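Local coordinates for putative lipoprotein YerB (Bacillus subtilis, PDB 2PSB) that is of unknown molecular function but interacts with the protein PcrA, an interaction that is not essential for viability or for repair of UV-induced lesions, at residues P81-R86 with P139-Y144; H103-G108 with N122-D127. All blocks are in the same frame, centred on the assembly; numbering follows the deposited sequence.

Contact 1: residues P81-R86 with P139-Y144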
ATOM      1  N   PRO A  81      -4.697  -4.331 -11.270  1.00 28.26           N
ATOM      2  CA  PRO A  81      -6.166  -4.249 -11.285  1.00 28.04           C
ATOM      3  C   PRO A  81      -6.706  -3.644  -9.994  1.00 29.39           C
ATOM      4  O   PRO A  81      -6.118  -3.816  -8.923  1.00 30.05           O
ATOM      5  CB  PRO A  81      -6.602  -5.707 -11.463  1.00 28.92           C
ATOM      6  CG  PRO A  81      -5.408  -6.365 -12.111  1.00 25.33           C
ATOM      7  CD  PRO A  81      -4.243  -5.724 -11.408  1.00 28.26           C
ATOM      8  N   VAL A  82      -7.826  -2.938 -10.098  1.00 29.51           N
ATOM      9  CA  VAL A  82      -8.433  -2.317  -8.931  1.00 28.98           C
ATOM     10  C   VAL A  82      -9.342  -3.314  -8.249  1.00 28.36           C
ATOM     11  O   VAL A  82      -9.946  -4.161  -8.902  1.00 27.41           O
ATOM     12  CB  VAL A  82      -9.237  -1.069  -9.328  1.00 29.37           C
ATOM     13  CG1 VAL A  82      -9.627  -0.274  -8.083  1.00 25.46           C
ATOM     14  CG2 VAL A  82      -8.416  -0.227 -10.275  1.00 23.57           C
ATOM     15  N   ARG A  83      -9.436  -3.212  -6.929  1.00 30.49           N
ATOM     16  CA  ARG A  83     -10.249  -4.134  -6.154  1.00 30.93           C
ATOM     17  C   ARG A  83     -11.090  -3.445  -5.087  1.00 31.20           C
ATOM     18  O   ARG A  83     -11.036  -2.229  -4.911  1.00 29.96           O
ATOM     19  CB  ARG A  83      -9.356  -5.185  -5.482  1.00 33.67           C
ATOM     20  CG  ARG A  83      -9.488  -6.590  -6.043  1.00 38.33           C
ATOM     21  CD  ARG A  83     -10.873  -7.141  -5.789  1.00 44.04           C
ATOM     22  NE  ARG A  83     -11.025  -8.521  -6.237  1.00 48.83           N
ATOM     23  CZ  ARG A  83     -12.103  -9.258  -5.992  1.00 51.36           C
ATOM     24  NH1 ARG A  83     -13.113  -8.741  -5.307  1.00 52.45           N
ATOM     25  NH2 ARG A  83     -12.174 -10.511  -6.424  1.00 53.01           N
ATOM     26  N   SER A  84     -11.858  -4.259  -4.371  1.00 30.88           N
ATOM     27  CA  SER A  84     -12.753  -3.801  -3.310  1.00 31.97           C
ATOM     28  C   SER A  84     -12.088  -3.087  -2.148  1.00 32.55           C
ATOM     29  O   SER A  84     -10.971  -3.406  -1.767  1.00 34.95           O
ATOM     30  CB  SER A  84     -13.547  -4.984  -2.763  1.00 29.98           C
ATOM     31  OG  SER A  84     -14.433  -5.468  -3.746  1.00 35.41           O
ATOM     32  N   ALA A  85     -12.808  -2.132  -1.568  1.00 34.20           N
ATOM     33  CA  ALA A  85     -12.303  -1.362  -0.442  1.00 33.76           C
ATOM     34  C   ALA A  85     -12.680  -2.008   0.887  1.00 35.74           C
ATOM     35  O   ALA A  85     -13.724  -2.652   1.002  1.00 34.61           O
ATOM     36  CB  ALA A  85     -12.852   0.057  -0.500  1.00 34.12           C
ATOM     37  N   ARG A  86     -11.814  -1.830   1.882  1.00 37.13           N
ATOM     38  CA  ARG A  86     -12.025  -2.362   3.223  1.00 37.54           C
ATOM     39  C   ARG A  86     -11.838  -1.209   4.187  1.00 38.90           C
ATOM     40  O   ARG A  86     -11.137  -0.255   3.868  1.00 40.79           O
ATOM     41  CB  ARG A  86     -11.021  -3.485   3.517  1.00 37.59           C
ATOM     42  CG  ARG A  86     -11.284  -4.759   2.732  1.00 38.42           C
ATOM     43  CD  ARG A  86     -12.622  -5.363   3.133  1.00 41.74           C
ATOM     44  NE  ARG A  86     -13.380  -5.834   1.975  1.00 46.47           N
ATOM     45  CZ  ARG A  86     -13.074  -6.916   1.269  1.00 47.07           C
ATOM     46  NH1 ARG A  86     -12.022  -7.653   1.601  1.00 48.29           N
ATOM     47  NH2 ARG A  86     -13.815  -7.253   0.226  1.00 47.35           N
ATOM     48  N   PRO A 139     -12.907 -10.929 -15.525  1.00 32.98           N
ATOM     49  CA  PRO A 139     -13.382 -10.315 -14.284  1.00 34.12           C
ATOM     50  C   PRO A 139     -13.196 -11.302 -13.141  1.00 34.41           C
ATOM     51  O   PRO A 139     -13.266 -12.514 -13.346  1.00 34.22           O
ATOM     52  CB  PRO A 139     -14.865 -10.040 -14.569  1.00 31.50           C
ATOM     53  CG  PRO A 139     -14.908  -9.862 -16.030  1.00 34.44           C
ATOM     54  CD  PRO A 139     -13.984 -10.964 -16.527  1.00 32.31           C
ATOM     55  N   PRO A 140     -12.975 -10.800 -11.920  1.00 34.80           N
ATOM     56  CA  PRO A 140     -12.889  -9.379 -11.575  1.00 31.92           C
ATOM     57  C   PRO A 140     -11.457  -8.934 -11.328  1.00 31.15           C
ATOM     58  O   PRO A 140     -11.201  -8.150 -10.426  1.00 32.34           O
ATOM     59  CB  PRO A 140     -13.738  -9.299 -10.324  1.00 34.09           C
ATOM     60  CG  PRO A 140     -13.357 -10.560  -9.610  1.00 34.56           C
ATOM     61  CD  PRO A 140     -13.296 -11.608 -10.728  1.00 34.19           C
ATOM     62  N   HIS A 141     -10.532  -9.444 -12.139  1.00 30.68           N
ATOM     63  CA  HIS A 141      -9.111  -9.118 -12.021  1.00 29.07           C
ATOM     64  C   HIS A 141      -8.670  -8.355 -13.270  1.00 29.40           C
ATOM     65  O   HIS A 141      -7.474  -8.258 -13.568  1.00 30.22           O
ATOM     66  CB  HIS A 141      -8.280 -10.405 -11.901  1.00 30.98           C
ATOM     67  CG  HIS A 141      -8.723 -11.318 -10.798  1.00 29.49           C
ATOM     68  ND1 HIS A 141      -8.778 -10.921  -9.480  1.00 30.28           N
ATOM     69  CD2 HIS A 141      -9.140 -12.607 -10.818  1.00 31.11           C
ATOM     70  CE1 HIS A 141      -9.214 -11.921  -8.735  1.00 29.32           C
ATOM     71  NE2 HIS A 141      -9.441 -12.956  -9.523  1.00 29.79           N
ATOM     72  N   ASN A 142      -9.636  -7.814 -14.004  1.00 27.55           N
ATOM     73  CA  ASN A 142      -9.321  -7.098 -15.232  1.00 26.80           C
ATOM     74  C   ASN A 142      -9.740  -5.625 -15.211  1.00 26.57           C
ATOM     75  O   ASN A 142      -9.835  -4.990 -16.251  1.00 25.95           O
ATOM     76  CB  ASN A 142      -9.975  -7.822 -16.414  1.00 27.75           C
ATOM     77  CG  ASN A 142     -11.494  -7.655 -16.446  1.00 28.44           C
ATOM     78  OD1 ASN A 142     -12.159  -7.569 -15.406  1.00 24.36           O
ATOM     79  ND2 ASN A 142     -12.047  -7.626 -17.649  1.00 21.85           N
ATOM     80  N   SER A 143      -9.954  -5.088 -14.016  1.00 27.25           N
ATOM     81  CA  SER A 143     -10.391  -3.705 -13.850  1.00 28.17           C
ATOM     82  C   SER A 143      -9.277  -2.676 -13.574  1.00 28.20           C
ATOM     83  O   SER A 143      -8.631  -2.707 -12.524  1.00 27.29           O
ATOM     84  CB  SER A 143     -11.442  -3.668 -12.735  1.00 26.43           C
ATOM     85  OG  SER A 143     -11.797  -2.340 -12.419  1.00 32.44           O
ATOM     86  N   TYR A 144      -9.064  -1.769 -14.525  1.00 28.78           N
ATOM     87  CA  TYR A 144      -8.039  -0.735 -14.398  1.00 28.55           C
ATOM     88  C   TYR A 144      -8.545   0.693 -14.626  1.00 27.64           C
ATOM     89  O   TYR A 144      -9.649   0.915 -15.119  1.00 24.19           O
ATOM     90  CB  TYR A 144      -6.923  -0.937 -15.421  1.00 29.63           C
ATOM     91  CG  TYR A 144      -6.187  -2.246 -15.337  1.00 31.37           C
ATOM     92  CD1 TYR A 144      -6.746  -3.421 -15.844  1.00 30.87           C
ATOM     93  CD2 TYR A 144      -4.932  -2.315 -14.730  1.00 33.04           C
ATOM     94  CE1 TYR A 144      -6.074  -4.636 -15.752  1.00 31.35           C
ATOM     95  CE2 TYR A 144      -4.244  -3.518 -14.628  1.00 30.38           C
ATOM     96  CZ  TYR A 144      -4.823  -4.678 -15.137  1.00 31.77           C
ATOM     97  OH  TYR A 144      -4.163  -5.874 -15.019  1.00 30.53           O
TER
HETATM   98  O   HOH W   1      -9.665  -5.974 -10.670  1.00 33.36           O

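Contact 2: residues H103-G108 with N122-D127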
ATOM      1  N   HIS A 103     -12.861  -0.287  -6.160  1.00 37.12           N
ATOM      2  CA  HIS A 103     -13.868  -0.906  -7.002  1.00 37.88           C
ATOM      3  C   HIS A 103     -14.627  -1.942  -6.191  1.00 39.93           C
ATOM      4  O   HIS A 103     -14.196  -3.094  -6.055  1.00 36.89           O
ATOM      5  CB  HIS A 103     -13.217  -1.557  -8.220  1.00 37.63           C
ATOM      6  CG  HIS A 103     -14.174  -1.814  -9.344  1.00 38.92           C
ATOM      7  ND1 HIS A 103     -13.759  -2.127 -10.618  1.00 37.56           N
ATOM      8  CD2 HIS A 103     -15.529  -1.775  -9.389  1.00 39.31           C
ATOM      9  CE1 HIS A 103     -14.813  -2.264 -11.403  1.00 39.77           C
ATOM     10  NE2 HIS A 103     -15.899  -2.054 -10.681  1.00 39.54           N
ATOM     11  N   GLY A 104     -15.771  -1.516  -5.663  1.00 41.67           N
ATOM     12  CA  GLY A 104     -16.579  -2.385  -4.835  1.00 43.00           C
ATOM     13  C   GLY A 104     -16.186  -2.092  -3.406  1.00 45.14           C
ATOM     14  O   GLY A 104     -15.291  -1.278  -3.162  1.00 45.41           O
ATOM     15  N   TRP A 105     -16.838  -2.750  -2.458  1.00 46.81           N
ATOM     16  CA  TRP A 105     -16.538  -2.529  -1.051  1.00 49.03           C
ATOM     17  C   TRP A 105     -17.275  -3.484  -0.120  1.00 48.60           C
ATOM     18  O   TRP A 105     -18.193  -4.196  -0.528  1.00 47.92           O
ATOM     19  CB  TRP A 105     -16.886  -1.085  -0.654  1.00 50.06           C
ATOM     20  CG  TRP A 105     -18.214  -0.584  -1.177  1.00 52.27           C
ATOM     21  CD1 TRP A 105     -19.323  -1.328  -1.471  1.00 52.55           C
ATOM     22  CD2 TRP A 105     -18.570   0.782  -1.439  1.00 53.44           C
ATOM     23  NE1 TRP A 105     -20.347  -0.511  -1.902  1.00 52.55           N
ATOM     24  CE2 TRP A 105     -19.910   0.787  -1.895  1.00 53.50           C
ATOM     25  CE3 TRP A 105     -17.885   2.002  -1.341  1.00 54.50           C
ATOM     26  CZ2 TRP A 105     -20.580   1.966  -2.240  1.00 54.79           C
ATOM     27  CZ3 TRP A 105     -18.555   3.178  -1.687  1.00 55.40           C
ATOM     28  CH2 TRP A 105     -19.887   3.147  -2.135  1.00 55.31           C
ATOM     29  N   SER A 106     -16.853  -3.499   1.136  1.00 48.63           N
ATOM     30  CA  SER A 106     -17.498  -4.328   2.135  1.00 49.78           C
ATOM     31  C   SER A 106     -18.584  -3.443   2.747  1.00 50.74           C
ATOM     32  O   SER A 106     -18.566  -2.226   2.580  1.00 50.47           O
ATOM     33  CB  SER A 106     -16.498  -4.754   3.216  1.00 45.64           C
ATOM     34  OG  SER A 106     -15.982  -3.633   3.908  1.00 43.46           O
ATOM     35  N   PRO A 107     -19.551  -4.044   3.449  1.00 52.09           N
ATOM     36  CA  PRO A 107     -20.620  -3.259   4.066  1.00 53.11           C
ATOM     37  C   PRO A 107     -20.081  -2.093   4.895  1.00 53.50           C
ATOM     38  O   PRO A 107     -20.493  -0.940   4.715  1.00 52.48           O
ATOM     39  CB  PRO A 107     -21.344  -4.294   4.917  1.00 53.08           C
ATOM     40  CG  PRO A 107     -21.254  -5.519   4.054  1.00 53.03           C
ATOM     41  CD  PRO A 107     -19.802  -5.487   3.607  1.00 53.44           C
ATOM     42  N   GLY A 108     -19.155  -2.405   5.798  1.00 53.38           N
ATOM     43  CA  GLY A 108     -18.567  -1.385   6.644  1.00 51.63           C
ATOM     44  C   GLY A 108     -17.978  -0.255   5.828  1.00 51.32           C
ATOM     45  O   GLY A 108     -18.267   0.912   6.079  1.00 50.98           O
ATOM     46  N   ASN A 122     -15.356   5.130  -7.064  1.00 32.11           N
ATOM     47  CA  ASN A 122     -15.785   3.739  -7.068  1.00 33.14           C
ATOM     48  C   ASN A 122     -15.897   3.206  -8.486  1.00 34.72           C
ATOM     49  O   ASN A 122     -16.633   3.751  -9.321  1.00 34.77           O
ATOM     50  CB  ASN A 122     -17.139   3.607  -6.361  1.00 33.08           C
ATOM     51  CG  ASN A 122     -17.416   2.194  -5.881  1.00 33.77           C
ATOM     52  OD1 ASN A 122     -16.994   1.216  -6.501  1.00 31.07           O
ATOM     53  ND2 ASN A 122     -18.145   2.080  -4.778  1.00 35.78           N
ATOM     54  N   GLY A 123     -15.166   2.130  -8.748  1.00 35.60           N
ATOM     55  CA  GLY A 123     -15.193   1.526 -10.061  1.00 34.72           C
ATOM     56  C   GLY A 123     -16.619   1.228 -10.457  1.00 34.17           C
ATOM     57  O   GLY A 123     -16.946   1.170 -11.639  1.00 34.66           O
ATOM     58  N   LEU A 124     -17.478   1.037  -9.466  1.00 33.55           N
ATOM     59  CA  LEU A 124     -18.878   0.749  -9.746  1.00 36.68           C
ATOM     60  C   LEU A 124     -19.516   1.874 -10.572  1.00 37.85           C
ATOM     61  O   LEU A 124     -20.241   1.616 -11.536  1.00 39.30           O
ATOM     62  CB  LEU A 124     -19.669   0.580  -8.439  1.00 36.08           C
ATOM     63  CG  LEU A 124     -19.271  -0.487  -7.408  1.00 36.01           C
ATOM     64  CD1 LEU A 124     -20.338  -0.537  -6.313  1.00 35.04           C
ATOM     65  CD2 LEU A 124     -19.140  -1.846  -8.063  1.00 32.18           C
ATOM     66  N   ASP A 125     -19.225   3.118 -10.204  1.00 37.18           N
ATOM     67  CA  ASP A 125     -19.793   4.276 -10.882  1.00 37.13           C
ATOM     68  C   ASP A 125     -19.167   4.670 -12.202  1.00 37.37           C
ATOM     69  O   ASP A 125     -19.784   5.389 -12.985  1.00 38.52           O
ATOM     70  CB  ASP A 125     -19.758   5.487  -9.960  1.00 35.95           C
ATOM     71  CG  ASP A 125     -20.338   5.191  -8.611  1.00 36.39           C
ATOM     72  OD1 ASP A 125     -21.400   4.537  -8.557  1.00 38.94           O
ATOM     73  OD2 ASP A 125     -19.738   5.611  -7.604  1.00 38.80           O
ATOM     74  N   PHE A 126     -17.950   4.208 -12.463  1.00 37.43           N
ATOM     75  CA  PHE A 126     -17.275   4.582 -13.699  1.00 35.58           C
ATOM     76  C   PHE A 126     -16.897   3.394 -14.548  1.00 34.74           C
ATOM     77  O   PHE A 126     -16.186   3.541 -15.541  1.00 34.48           O
ATOM     78  CB  PHE A 126     -16.015   5.394 -13.392  1.00 34.51           C
ATOM     79  CG  PHE A 126     -16.254   6.573 -12.500  1.00 34.96           C
ATOM     80  CD1 PHE A 126     -16.421   6.401 -11.130  1.00 33.22           C
ATOM     81  CD2 PHE A 126     -16.307   7.861 -13.028  1.00 34.82           C
ATOM     82  CE1 PHE A 126     -16.636   7.493 -10.296  1.00 35.86           C
ATOM     83  CE2 PHE A 126     -16.520   8.962 -12.206  1.00 33.70           C
ATOM     84  CZ  PHE A 126     -16.686   8.782 -10.835  1.00 35.59           C
ATOM     85  N   ASP A 127     -17.368   2.217 -14.160  1.00 35.38           N
ATOM     86  CA  ASP A 127     -17.065   1.012 -14.920  1.00 37.52           C
ATOM     87  C   ASP A 127     -17.624   1.204 -16.324  1.00 38.95           C
ATOM     88  O   ASP A 127     -18.839   1.167 -16.521  1.00 40.49           O
ATOM     89  CB  ASP A 127     -17.705  -0.213 -14.254  1.00 38.73           C
ATOM     90  CG  ASP A 127     -17.088  -1.519 -14.724  1.00 38.32           C
ATOM     91  OD1 ASP A 127     -16.064  -1.467 -15.431  1.00 38.15           O
ATOM     92  OD2 ASP A 127     -17.620  -2.594 -14.379  1.00 40.24           O
TER

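Contact 1: residues P81-R86 with P139-Y144
With CG anti to its carbonyl carbon (chi1 -60°), Tyr144 swings its ring back alongside Pro81, and the two side chains run side by side. Pro81, which follows a cis peptide bond, sets its CA over one face of the ring, 4.1 Å from the centroid and close to the ring normal, a CH-pi contact; its CG packs 3.5 Å from Tyr144 CZ. The next residue makes the direct polar link: Val82 N donates to Ser143 O at 2.6 Å, nearly straight at the hydrogen (168°). Val82 CG2 lies 3.4 Å from the same Ser143 O. A water then bridges the backbones, donating to Val82 O (2.5 Å) and to Pro140 O (2.7 Å). Farther along, the chain of Arg83, bent at chi2, brings NH2 within 3.4 Å of Pro140 CG and places His141 CE1 near the edge of the guanidinium; His141 itself is held by Asn38 through ND1 and stacks on His40. The contact is largely buried, and joins the loop between strand 78-79 and helix 87-94 to the start of strand 143-146, the middle strand of a small antiparallel sheet completed by strands 78-79 and 132-133.

Contact 2: residues H103-G108 with N122-D127
The amide of Asn122 and the backbone of Gly104 supply the polar link. Gly104 N donates to Asn122 OD1 over 3.1 Å in a nearly straight bond, although the donor stands tilted 27° from the carbonyl plane. The same oxygen caps helix 123-126 by accepting from Leu124 N, whose position is less certain, so Asn122, the N-cap residue, spends one atom both on its own helix and on the 103-108 segment. Together the two N-H groups would help orient the amide.

Contacts over ring faces form a second group. The other end of that amide, Asn122 ND2, lies over a face of the Trp105 ring, offset toward the rim and 3.3 Å from CZ3, with the ring and amide planes 75° apart. In His103, CG is anti to the backbone N (chi1 -161°), which spreads the imidazole across the first turn of the helix: Gly123 CA sits over its face, offset toward the rim and 3.6 Å from the centroid, in a CH-pi contact. Gly123 C is also close, 3.4 Å from His103 NE2.

Apolar contacts lie at the margin. Leu124 CD2 meets the edge of the imidazole in plane, 3.8 Å from His103 CD2, while Leu124 CG packs 4.0 Å from Gly104 N. Asp127 OD2 is merely near, 4.1 Å from His103 NE2; Asp127 OD1 is salt-bridged to Arg133, and His103 ND1 bonds to Ser143 OG.

The arrangement joins the segment leading from strand 99-102 into helix 107-114 to the short helix that follows strand 120-122, the parallel partner of strand 99-102. Phe131 meets the His103 ring edge-to-face, Trp105 leans on Lys110, Leu113 and Glu114 of helix 107-114, and Phe126 packs on helix 147-157.

In the fold
All four segments belong to the DUF3048 N-terminal domain region; contact 2 is nested along the chain inside the loop closed by contact 1, their centres about 9 Å apart. Contact 1 ties the loop before helix 87-94 to strand 143-146, whereas contact 2 joins the connections that follow parallel strands 99-102 and 120-122. They meet at His103, which reaches Ser143 through its ring and whose backbone N probably donates to Arg83 O at 2.9 Å, so it touches both segments of contact 1. Contact 1, the more buried, relies on main-chain groups, a bridging water and a proline against a tyrosine face. Partly buried contact 2 uses side chains more, an asparagine cap and two aromatic faces.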